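PDB 4MRU: SusD homolog from Bacteroides thetaiotaomicron, which probably binds mucin O-glycans as a SusD-family outer-membrane lipoprotein, so serving the capture of host sugars by a gut bacterium. Local coordinates for residues T116-Q119 against R120-D123; Y156-M159 against F160-L163; H200-Q203 against L204-A207. All blocks are in the same frame, centred on the assembly; numbering follows the deposited sequence. Where two conformers were deposited one is given.

Contact 1 of 3, residues T116-Q119 against R120-D123; sequences TIMQ and RVTD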
loop_
_atom_site.group_PDB
_atom_site.type_symbol
_atom_site.label_atom_id
_atom_site.label_comp_id
_atom_site.label_asym_id
_atom_site.label_seq_id
_atom_site.Cartn_x
_atom_site.Cartn_y
_atom_site.Cartn_z
ATOM N N THR A 116 -6.595 -4.877 9.742
ATOM C CA THR A 116 -5.531 -4.832 8.753
ATOM C C THR A 116 -6.091 -4.937 7.311
ATOM O O THR A 116 -5.665 -4.227 6.426
ATOM C CB THR A 116 -4.504 -5.954 9.042
ATOM O OG1 THR A 116 -4.018 -5.819 10.381
ATOM C CG2 THR A 116 -3.346 -5.924 8.054
ATOM N N ILE A 117 -7.032 -5.848 7.084
ATOM C CA ILE A 117 -7.659 -6.022 5.780
ATOM C C ILE A 117 -8.398 -4.754 5.368
ATOM O O ILE A 117 -8.258 -4.243 4.259
ATOM C CB ILE A 117 -8.688 -7.174 5.821
ATOM C CG1 ILE A 117 -7.977 -8.492 5.986
ATOM C CG2 ILE A 117 -9.516 -7.200 4.540
ATOM C CD1 ILE A 117 -8.859 -9.632 6.482
HETATM N N MSE A 118 -9.201 -4.251 6.299
HETATM C CA MSE A 118 -10.140 -3.207 5.956
HETATM C C MSE A 118 -9.548 -1.803 5.989
HETATM O O MSE A 118 -10.136 -0.877 5.406
HETATM C CB MSE A 118 -11.310 -3.262 6.923
HETATM C CG MSE A 118 -12.130 -4.543 6.772
HETATM SE SE MSE A 118 -12.881 -4.701 4.938
HETATM C CE MSE A 118 -13.361 -6.622 4.944
ATOM N N GLN A 119 -8.417 -1.605 6.659
ATOM C CA GLN A 119 -7.714 -0.314 6.556
ATOM C C GLN A 119 -7.437 0.011 5.077
ATOM O O GLN A 119 -7.606 1.155 4.612
ATOM C CB GLN A 119 -6.421 -0.308 7.391
ATOM C CG GLN A 119 -5.503 0.915 7.217
ATOM C CD GLN A 119 -4.342 0.587 6.303
ATOM O OE1 GLN A 119 -3.414 -0.113 6.697
ATOM N NE2 GLN A 119 -4.401 1.052 5.065
ATOM N N ARG A 120 -7.063 -1.001 4.319
ATOM C CA ARG A 120 -6.757 -0.835 2.910
ATOM C C ARG A 120 -8.039 -0.482 2.146
ATOM O O ARG A 120 -8.049 0.400 1.283
ATOM C CB ARG A 120 -6.133 -2.087 2.331
ATOM C CG ARG A 120 -4.682 -2.335 2.730
ATOM C CD ARG A 120 -4.332 -3.796 2.747
ATOM N NE ARG A 120 -4.750 -4.491 1.515
ATOM C CZ ARG A 120 -4.038 -4.504 0.391
ATOM N NH1 ARG A 120 -2.895 -3.819 0.295
ATOM N NH2 ARG A 120 -4.501 -5.134 -0.650
ATOM N N VAL A 121 -9.120 -1.174 2.453
ATOM C CA VAL A 121 -10.362 -0.968 1.723
ATOM C C VAL A 121 -10.941 0.427 1.947
ATOM O O VAL A 121 -11.347 1.080 1.005
ATOM C CB VAL A 121 -11.405 -2.050 2.093
ATOM C CG1 VAL A 121 -12.701 -1.855 1.343
ATOM C CG2 VAL A 121 -10.820 -3.440 1.788
ATOM N N THR A 122 -10.983 0.909 3.193
ATOM C CA THR A 122 -11.480 2.259 3.386
ATOM C C THR A 122 -10.526 3.286 2.727
ATOM O O THR A 122 -11.001 4.297 2.215
ATOM C CB THR A 122 -11.744 2.660 4.854
ATOM O OG1 THR A 122 -12.314 3.985 4.875
ATOM C CG2 THR A 122 -10.516 2.655 5.691
ATOM N N ASP A 123 -9.232 3.036 2.746
ATOM C CA ASP A 123 -8.296 3.960 2.082
ATOM C C ASP A 123 -8.520 4.049 0.577
ATOM O O ASP A 123 -8.314 5.117 -0.019
ATOM C CB ASP A 123 -6.836 3.585 2.353
ATOM C CG ASP A 123 -6.371 3.987 3.751
ATOM O OD1 ASP A 123 -7.135 4.667 4.475
ATOM O OD2 ASP A 123 -5.253 3.583 4.112
#

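Contact 2 of 3, residues Y156-M159 against F160-L163; sequences YMRM and FQEL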
loop_
_atom_site.group_PDB
_atom_site.type_symbol
_atom_site.label_atom_id
_atom_site.label_comp_id
_atom_site.label_asym_id
_atom_site.label_seq_id
_atom_site.Cartn_x
_atom_site.Cartn_y
_atom_site.Cartn_z
ATOM N N TYR A 156 -11.995 4.730 10.796
ATOM C CA TYR A 156 -10.687 4.875 11.451
ATOM C C TYR A 156 -10.839 4.910 12.969
ATOM O O TYR A 156 -10.118 4.220 13.687
ATOM C CB TYR A 156 -9.973 6.122 10.937
ATOM C CG TYR A 156 -8.998 5.842 9.835
ATOM C CD1 TYR A 156 -9.412 5.675 8.509
ATOM C CD2 TYR A 156 -7.635 5.712 10.103
ATOM C CE1 TYR A 156 -8.471 5.408 7.513
ATOM C CE2 TYR A 156 -6.720 5.409 9.111
ATOM C CZ TYR A 156 -7.144 5.250 7.819
ATOM O OH TYR A 156 -6.201 4.991 6.825
HETATM N N MSE A 157 -11.818 5.631 13.487
HETATM C CA MSE A 157 -11.917 5.749 14.957
HETATM C C MSE A 157 -12.295 4.398 15.562
HETATM O O MSE A 157 -11.797 4.023 16.640
HETATM C CB MSE A 157 -12.898 6.844 15.329
HETATM C CG MSE A 157 -12.361 8.250 14.970
HETATM SE SE MSE A 157 -10.392 8.494 14.812
HETATM C CE MSE A 157 -10.641 9.325 13.051
ATOM N N ARG A 158 -13.145 3.635 14.884
ATOM C CA ARG A 158 -13.531 2.331 15.357
ATOM C C ARG A 158 -12.354 1.363 15.273
ATOM O O ARG A 158 -12.099 0.618 16.205
ATOM C CB ARG A 158 -14.774 1.813 14.589
ATOM C CG ARG A 158 -15.246 0.416 15.028
ATOM C CD ARG A 158 -15.682 0.351 16.490
ATOM N NE ARG A 158 -17.052 0.794 16.641
ATOM C CZ ARG A 158 -18.112 -0.012 16.594
ATOM N NH1 ARG A 158 -17.972 -1.323 16.423
ATOM N NH2 ARG A 158 -19.328 0.496 16.720
HETATM N N MSE A 159 -11.588 1.403 14.183
HETATM C CA MSE A 159 -10.367 0.610 14.087
HETATM C C MSE A 159 -9.398 0.925 15.213
HETATM O O MSE A 159 -8.813 0.016 15.811
HETATM C CB MSE A 159 -9.692 0.837 12.700
HETATM C CG MSE A 159 -10.543 0.211 11.597
HETATM SE SE MSE A 159 -9.649 0.615 9.875
HETATM C CE MSE A 159 -10.611 -0.717 8.872
ATOM N N PHE A 160 -9.193 2.200 15.518
ATOM C CA PHE A 160 -8.281 2.531 16.590
ATOM C C PHE A 160 -8.778 1.928 17.911
ATOM O O PHE A 160 -7.980 1.377 18.677
ATOM C CB PHE A 160 -8.092 4.031 16.767
ATOM C CG PHE A 160 -7.205 4.668 15.726
ATOM C CD1 PHE A 160 -5.918 4.218 15.513
ATOM C CD2 PHE A 160 -7.655 5.754 15.006
ATOM C CE1 PHE A 160 -5.094 4.832 14.576
ATOM C CE2 PHE A 160 -6.821 6.401 14.091
ATOM C CZ PHE A 160 -5.551 5.934 13.867
ATOM N N GLN A 161 -10.086 1.997 18.146
ATOM C CA GLN A 161 -10.660 1.404 19.347
ATOM C C GLN A 161 -10.454 -0.112 19.352
ATOM O O GLN A 161 -10.004 -0.696 20.353
ATOM C CB GLN A 161 -12.135 1.788 19.435
ATOM C CG GLN A 161 -12.896 1.357 20.673
ATOM C CD GLN A 161 -14.391 1.598 20.485
ATOM O OE1 GLN A 161 -14.813 2.499 19.736
ATOM N NE2 GLN A 161 -15.196 0.764 21.109
ATOM N N GLU A 162 -10.672 -0.751 18.215
ATOM C CA GLU A 162 -10.452 -2.203 18.117
ATOM C C GLU A 162 -8.968 -2.619 18.250
ATOM O O GLU A 162 -8.665 -3.658 18.865
ATOM C CB GLU A 162 -11.040 -2.734 16.805
ATOM C CG GLU A 162 -12.563 -2.603 16.748
ATOM C CD GLU A 162 -13.143 -2.883 15.385
ATOM O OE1 GLU A 162 -12.384 -2.803 14.371
ATOM O OE2 GLU A 162 -14.380 -3.128 15.322
ATOM N N LEU A 163 -8.047 -1.845 17.692
ATOM C CA LEU A 163 -6.647 -2.165 17.866
ATOM C C LEU A 163 -6.270 -2.115 19.348
ATOM O O LEU A 163 -5.487 -2.975 19.804
ATOM C CB LEU A 163 -5.736 -1.243 17.051
ATOM C CG LEU A 163 -5.880 -1.523 15.556
ATOM C CD1 LEU A 163 -5.066 -0.525 14.751
ATOM C CD2 LEU A 163 -5.500 -2.969 15.237
HETATM O O HOH W 1 -15.907 3.913 17.562
#

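Contact 3 of 3, residues H200-Q203 against L204-A207; sequences HSLQ and LRMA. With EDO (1,2-ethanediol), chain E; EDO (1,2-ethanediol), chain F.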
loop_
_atom_site.group_PDB
_atom_site.type_symbol
_atom_site.label_atom_id
_atom_site.label_comp_id
_atom_site.label_asym_id
_atom_site.label_seq_id
_atom_site.Cartn_x
_atom_site.Cartn_y
_atom_site.Cartn_z
ATOM N N HIS A 200 1.249 -2.153 16.847
ATOM C CA HIS A 200 1.719 -0.774 17.109
ATOM C C HIS A 200 2.214 -0.054 15.849
ATOM O O HIS A 200 2.044 1.158 15.699
ATOM C CB HIS A 200 2.789 -0.789 18.175
ATOM C CG HIS A 200 2.321 -1.366 19.469
ATOM N ND1 HIS A 200 3.129 -2.155 20.274
ATOM C CD2 HIS A 200 1.105 -1.353 20.057
ATOM C CE1 HIS A 200 2.439 -2.530 21.336
ATOM N NE2 HIS A 200 1.202 -2.087 21.207
ATOM N N SER A 201 2.850 -0.797 14.961
ATOM C CA SER A 201 3.301 -0.255 13.708
ATOM C C SER A 201 2.088 0.167 12.824
ATOM O O SER A 201 2.102 1.197 12.218
ATOM C CB SER A 201 4.195 -1.272 12.987
ATOM O OG SER A 201 5.266 -1.690 13.834
ATOM N N LEU A 202 1.050 -0.651 12.800
ATOM C CA LEU A 202 -0.166 -0.308 12.067
ATOM C C LEU A 202 -0.837 0.915 12.670
ATOM O O LEU A 202 -1.322 1.764 11.919
ATOM C CB LEU A 202 -1.134 -1.466 12.103
ATOM C CG LEU A 202 -2.428 -1.388 11.298
ATOM C CD1 LEU A 202 -2.138 -1.113 9.838
ATOM C CD2 LEU A 202 -3.211 -2.687 11.468
ATOM N N GLN A 203 -0.890 1.007 14.006
ATOM C CA GLN A 203 -1.407 2.220 14.659
ATOM C C GLN A 203 -0.611 3.456 14.220
ATOM O O GLN A 203 -1.187 4.505 13.957
ATOM C CB GLN A 203 -1.351 2.119 16.163
ATOM C CG GLN A 203 -2.300 1.119 16.790
ATOM C CD GLN A 203 -1.980 0.870 18.275
ATOM O OE1 GLN A 203 -0.815 0.749 18.674
ATOM N NE2 GLN A 203 -3.030 0.798 19.093
ATOM N N LEU A 204 0.698 3.320 14.128
ATOM C CA LEU A 204 1.557 4.404 13.670
ATOM C C LEU A 204 1.242 4.820 12.220
ATOM O O LEU A 204 1.134 5.999 11.905
ATOM C CB LEU A 204 3.018 3.980 13.798
ATOM C CG LEU A 204 4.076 4.973 13.309
ATOM C CD1 LEU A 204 3.952 6.303 14.036
ATOM C CD2 LEU A 204 5.458 4.389 13.501
ATOM N N ARG A 205 1.107 3.830 11.345
ATOM C CA ARG A 205 0.784 4.089 9.949
ATOM C C ARG A 205 -0.547 4.841 9.822
ATOM O O ARG A 205 -0.645 5.827 9.140
ATOM C CB ARG A 205 0.681 2.773 9.193
ATOM C CG ARG A 205 0.343 2.947 7.737
ATOM C CD ARG A 205 -0.172 1.642 7.114
ATOM N NE ARG A 205 0.921 0.838 6.584
ATOM C CZ ARG A 205 0.753 -0.372 6.050
ATOM N NH1 ARG A 205 -0.464 -0.910 6.003
ATOM N NH2 ARG A 205 1.799 -1.036 5.574
HETATM N N MSE A 206 -1.561 4.335 10.511
HETATM C CA MSE A 206 -2.893 4.916 10.446
HETATM C C MSE A 206 -2.948 6.284 11.087
HETATM O O MSE A 206 -3.614 7.177 10.568
HETATM C CB MSE A 206 -3.840 3.976 11.160
HETATM C CG MSE A 206 -4.068 2.701 10.353
HETATM SE SE MSE A 206 -5.162 1.437 11.425
HETATM C CE MSE A 206 -6.515 2.674 12.169
ATOM N N ALA A 207 -2.221 6.486 12.173
ATOM C CA ALA A 207 -2.101 7.833 12.747
ATOM C C ALA A 207 -1.514 8.815 11.741
ATOM O O ALA A 207 -2.024 9.926 11.575
ATOM C CB ALA A 207 -1.279 7.800 14.031
HETATM C C1 EDO E . -2.003 1.062 22.575
HETATM O O1 EDO E . -2.448 -0.046 21.793
HETATM C C2 EDO E . -0.530 1.262 22.311
HETATM O O2 EDO E . -0.443 1.884 21.035
HETATM C C1 EDO F . -0.960 -4.183 5.359
HETATM O O1 EDO F . -1.697 -3.173 4.662
HETATM C C2 EDO F . -0.017 -4.689 4.322
HETATM O O2 EDO F . 0.790 -3.562 4.030
#

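Contact 1 of 3, residues T116-Q119 against R120-D123
Gln-119 and Asp-123 form an i to i+4 side-chain pair one turn apart on helix 104-125, a buried helix of the TPR-like helical fold of the SusD family. The amide nitrogen NE2 of Gln-119 donates to Asp-123 OD2 across 2.8 Å, a bent bond (131° at the hydrogen). The donor reaches OD2 from above the carboxylate plane, and the amide and carboxylate planes are turned 39° from each other. Gln-119 manages this because CG stands opposite the backbone N (chi1 172°) and the chain then folds at chi2, laying the amide along the helix surface. OD2 also takes a salt bridge from Arg-209, while OD1 is held by the hydroxyl of Tyr-156 and the indole NH of Trp-502, so several donors grip this buried carboxylate and fix its rotation. The other end of the Gln-119 amide, OE1, accepts from Arg-205. Replacing Gln-119 with an alanine would probably take one donor from Asp-123 OD2 and leave the Arg-205 guanidinium without this acceptor. On another side of the helix the packing is apolar: Met-118, a selenomethionine, and Val-121 run side by side in the same direction, with Met-118 SE 4.0 Å from Val-121 CG2, and helix 81-100 is met by both. Arg-120 lays its aliphatic part back over the preceding turn, CD lying 3.9 Å from Thr-116 O, and its guanidinium pairs with Glu-47. In the backbone, Arg-120 N makes a weak 3.5 Å bond to Ile-117 O, whereas Thr-122 N gives Met-118 O a nearly straight one of 3.0 Å. The methyl CG2 of Thr-122 rests 3.4 Å from Gln-119 O.

Contact 2 of 3, residues Y156-M159 against F160-L163
Tyr-156 and Phe-160 meet at the rim of the tyrosine ring: Phe-160 CE2 comes in near the Tyr-156 plane and lies 4.1 Å from Tyr-156 CD2, an edge contact without stacking. The Phe-160 ring is itself approached at its edge, in plane, by the selenium of Met-157, with SE 3.9 Å from CD2. This is a Met-aromatic contact, though a doubtful one in detail because Met-157 was modelled in two conformers. The same ring leans back on its own helix, CD2 standing 3.2 Å from Tyr-156 O, and Met-206 of helix 192-209 packs against it. At the guanidinium of Arg-158, a water in its plane and Glu-162 OE2 near its plane both lie at the edge. All of this belongs to helix 152-173, whose Phe-160 side is buried while Arg-158 and Gln-161 reach the surface, and which is packed against both helix 104-125 and helix 192-209 in the SusD-like helical fold. Towards solvent, the water bridges i and i+3: it donates to Gln-161 OE1 at 2.8 Å and accepts a weak 3.4 Å bond from Arg-158 NE. With CG opposite the backbone N (chi1 180°), Arg-158 sets that methylene 3.7 Å from Glu-162 OE2, and the bends beyond it carry the guanidinium on without bringing its charge into contact. The nearest charged pair, Arg-158 NH1 and Glu-162 OE2, is 4.2 Å apart, beyond a salt bridge, and the two flat groups are turned 77° from each other. Glu-162 has firmer partners elsewhere: Arg-114 makes a salt bridge to OE2, and the Tyr-130 hydroxyl bonds to OE1.

Contact 3 of 3, residues H200-Q203 against L204-A207
Leu-202 and Met-206, one turn apart on helix 192-209, form the tight apolar part of this contact. The branch carbon CG of Leu-202 lies 3.9 Å from SE of Met-206, a selenomethionine, and the two side chains cross at a slant. Beneath them the helix is regular: Met-206 N bonds to Leu-202 O at 2.9 Å, 168° at the hydrogen, and Met-206 CG lies 3.3 Å from that same oxygen. Leu-202 CG points opposite its backbone N (chi1 -175°), which carries one methyl, CD1, to the neighbourhood of the Arg-205 guanidinium.

The looser, polar flanks differ: although the residues are buried, small molecules have entered beside them. On one flank the Gln-203 amide holds an ethanediol with both its polar atoms, OE1 accepting from O2 at 2.6 Å and NE2 donating to O1 at 2.9 Å. Gln-203 OE1 lies at the edge of the His-200 imidazole, in its plane, and this ring is fixed by Gly-230 O on ND1 and by Asp-167 on NE2. On the opposite flank Arg-205, bent at chi3 (-89°), presents two nitrogens to a second ethanediol, NH1 to O1 at 2.9 Å and NH2 to O2 at 3.1 Å. Both diols probably come from the crystallisation liquor. The charge of Arg-205 is met by a salt bridge from NE to Glu-329.

In the helical fold, Leu-202 packs on helix 104-125, Met-206 reaches Tyr-156, Met-159 and Phe-160 of helix 152-173, Leu-204 and Ala-207 pack against Ala-223 of helix 216-229, and Arg-205 links to helix 327-339 through Glu-329 and, by a weak hydrogen bond from NH2, to the Trp-324 carbonyl of strand 322-325.

Overall arrangement
Three helices, 104-125, 152-173 and 192-209, pack against one another, and each contact spans about two turns of one of them; the contact centres lie 11 to 13 Å apart. Contacts 1 and 3 are buried throughout, whereas contact 2 is partly at the surface, with its arginine and glutamine turned to water. The selenomethionines Met-159 and Met-206 fill the shared interior: Met-159 CE comes 3.3 Å from Met-118 C, and Met-206 CE lies 3.5 Å from Phe-160 CE1. Buried polar chemistry concentrates where contact 1 meets both partners, through its aspartate and glutamine; between contacts 2 and 3 the joint is mainly aromatic and aliphatic.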